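Local coordinates for protein neuraminidase (Influenza A virus, PDB 4GDI) that is a bat influenza virus neuraminidase-like homotetramer, predicted from its family to release terminal sialic acid, although its putative active site has diverged, at residues I209-T214 with P223-T228. Sequence-based numbering, arbitrary orientation.
Sequences IKCTGT and PLLRFT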
loop_
_atom_site.group_PDB
_atom_site.type_symbol
_atom_site.label_atom_id
_atom_site.label_comp_id
_atom_site.label_asym_id
_atom_site.label_seq_id
_atom_site.Cartn_x
_atom_site.Cartn_y
_atom_site.Cartn_z
ATOM N N ILE A 209 13.904 17.305 29.725
ATOM C CA ILE A 209 13.942 17.521 28.295
ATOM C C ILE A 209 15.244 18.281 28.061
ATOM O O ILE A 209 15.525 19.256 28.748
ATOM C CB ILE A 209 12.738 18.345 27.782
ATOM C CG1 ILE A 209 11.390 17.687 28.148
ATOM C CG2 ILE A 209 12.831 18.535 26.246
ATOM C CD1 ILE A 209 10.970 17.873 29.595
ATOM N N LYS A 210 16.050 17.807 27.122
ATOM C CA LYS A 210 17.299 18.456 26.801
ATOM C C LYS A 210 17.317 18.769 25.318
ATOM O O LYS A 210 17.033 17.889 24.500
ATOM C CB LYS A 210 18.449 17.523 27.168
ATOM C CG LYS A 210 18.569 17.335 28.676
ATOM C CD LYS A 210 19.668 16.383 29.033
ATOM C CE LYS A 210 19.574 15.957 30.492
ATOM N NZ LYS A 210 20.604 14.920 30.748
ATOM N N CYS A 211 17.643 20.018 24.973
ATOM C CA CYS A 211 17.598 20.469 23.587
ATOM C C CYS A 211 18.894 21.188 23.206
ATOM O O CYS A 211 19.517 21.859 24.029
ATOM C CB CYS A 211 16.458 21.466 23.382
ATOM S SG CYS A 211 14.843 20.915 23.860
ATOM N N THR A 212 19.286 21.057 21.953
ATOM C CA THR A 212 20.393 21.825 21.432
ATOM C C THR A 212 19.830 22.846 20.482
ATOM O O THR A 212 18.956 22.529 19.673
ATOM C CB THR A 212 21.396 20.986 20.662
ATOM O OG1 THR A 212 21.896 19.952 21.504
ATOM C CG2 THR A 212 22.585 21.882 20.204
ATOM N N GLY A 213 20.314 24.074 20.610
ATOM C CA GLY A 213 19.916 25.165 19.741
ATOM C C GLY A 213 20.949 25.505 18.680
ATOM O O GLY A 213 22.049 24.939 18.639
ATOM N N THR A 214 20.568 26.418 17.795
ATOM C CA THR A 214 21.484 26.990 16.818
ATOM C C THR A 214 21.400 28.499 16.980
ATOM O O THR A 214 20.317 29.077 16.905
ATOM C CB THR A 214 21.106 26.586 15.405
ATOM O OG1 THR A 214 21.294 25.177 15.242
ATOM C CG2 THR A 214 21.983 27.340 14.347
ATOM N N PRO A 223 24.168 26.785 21.912
ATOM C CA PRO A 223 23.577 26.882 23.249
ATOM C C PRO A 223 22.726 25.649 23.564
ATOM O O PRO A 223 22.159 25.013 22.662
ATOM C CB PRO A 223 22.696 28.128 23.158
ATOM C CG PRO A 223 22.326 28.217 21.712
ATOM C CD PRO A 223 23.508 27.676 20.939
ATOM N N LEU A 224 22.632 25.323 24.841
ATOM C CA LEU A 224 21.900 24.142 25.281
ATOM C C LEU A 224 20.811 24.491 26.257
ATOM O O LEU A 224 20.962 25.376 27.101
ATOM C CB LEU A 224 22.852 23.158 25.953
ATOM C CG LEU A 224 23.990 22.717 25.045
ATOM C CD1 LEU A 224 24.999 21.910 25.824
ATOM C CD2 LEU A 224 23.437 21.905 23.870
ATOM N N LEU A 225 19.704 23.769 26.160
ATOM C CA LEU A 225 18.590 24.007 27.053
ATOM C C LEU A 225 18.276 22.713 27.798
ATOM O O LEU A 225 18.249 21.642 27.202
ATOM C CB LEU A 225 17.380 24.488 26.255
ATOM C CG LEU A 225 16.035 24.567 26.974
ATOM C CD1 LEU A 225 15.988 25.679 28.008
ATOM C CD2 LEU A 225 14.922 24.728 25.930
ATOM N N ARG A 226 18.069 22.825 29.104
ATOM C CA ARG A 226 17.616 21.709 29.922
ATOM C C ARG A 226 16.385 22.188 30.645
ATOM O O ARG A 226 16.415 23.253 31.266
ATOM C CB ARG A 226 18.670 21.332 30.966
ATOM C CG ARG A 226 20.006 20.892 30.378
ATOM C CD ARG A 226 21.133 21.156 31.362
ATOM N NE ARG A 226 22.426 20.736 30.834
ATOM C CZ ARG A 226 23.584 20.973 31.434
ATOM N NH1 ARG A 226 23.621 21.655 32.573
ATOM N NH2 ARG A 226 24.708 20.532 30.894
ATOM N N PHE A 227 15.300 21.433 30.566
ATOM C CA PHE A 227 14.097 21.823 31.278
ATOM C C PHE A 227 13.291 20.634 31.774
ATOM O O PHE A 227 13.512 19.508 31.344
ATOM C CB PHE A 227 13.257 22.807 30.448
ATOM C CG PHE A 227 12.569 22.217 29.239
ATOM C CD1 PHE A 227 11.278 21.719 29.334
ATOM C CD2 PHE A 227 13.173 22.249 27.985
ATOM C CE1 PHE A 227 10.620 21.222 28.222
ATOM C CE2 PHE A 227 12.515 21.761 26.866
ATOM C CZ PHE A 227 11.236 21.248 26.981
ATOM N N THR A 228 12.411 20.898 32.734
ATOM C CA THR A 228 11.599 19.869 33.365
ATOM C C THR A 228 10.165 19.894 32.843
ATOM O O THR A 228 9.748 20.826 32.128
ATOM C CB THR A 228 11.535 20.051 34.888
ATOM O OG1 THR A 228 10.733 21.201 35.207
ATOM C CG2 THR A 228 12.939 20.223 35.502
#
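Phe227 lays its ring against Ile209, and this is where the two strands pack hardest. CB of Ile209 sits over one face of the ring, 3.5 Å from the centroid and only 17° off the normal, a CH-pi contact displaced toward the rim, while CG2 of Ile209 comes within 3.2 Å of CZ of Phe227. What brings the ring across to the neighbouring strand is its first torsion, chi1 71°, which sets CG between the backbone N and the carbonyl carbon. The sulfur of Cys211 approaches the same ring from its edge, SG lying 3.9 Å from CE2 of Phe227, and is bonded in a disulfide to Cys202 on strand 200-205. Leu225 fills in beside Cys211 on this face, with Tyr233 and Ile235 of the edge strand 233-236 against it.

Underneath runs a regular antiparallel ladder. Ile209 and Phe227 exchange a pair of backbone hydrogen bonds, as do Cys211 and Leu225, and Gly213 N adds a fifth, 2.9 Å to Pro223 O, next to the loop that carries calcium ligands Asn215 and Asp219. These are the two inner strands of a four-stranded antiparallel sheet, one blade of the neuraminidase beta-propeller.

The opposite face carries Lys210, Thr212, Leu224 and Arg226. Near the loop end, Thr212 and Leu224 lie side by side, pointing the same way, in close contact: CD2 of Leu224 rests 3.4 Å from OG1 of Thr212, whose hydroxyl is hydrogen-bonded to Ile271 N. Farther along the fit is slacker, and the partly exposed Lys210 and Arg226 cross with nothing closer between their side chains than CG to CG at 4.2 Å. Both chains run out extended to acids: Lys210 forms a salt bridge with Glu274, Arg226 with Asp273 and Glu301, which probably offsets the like charges.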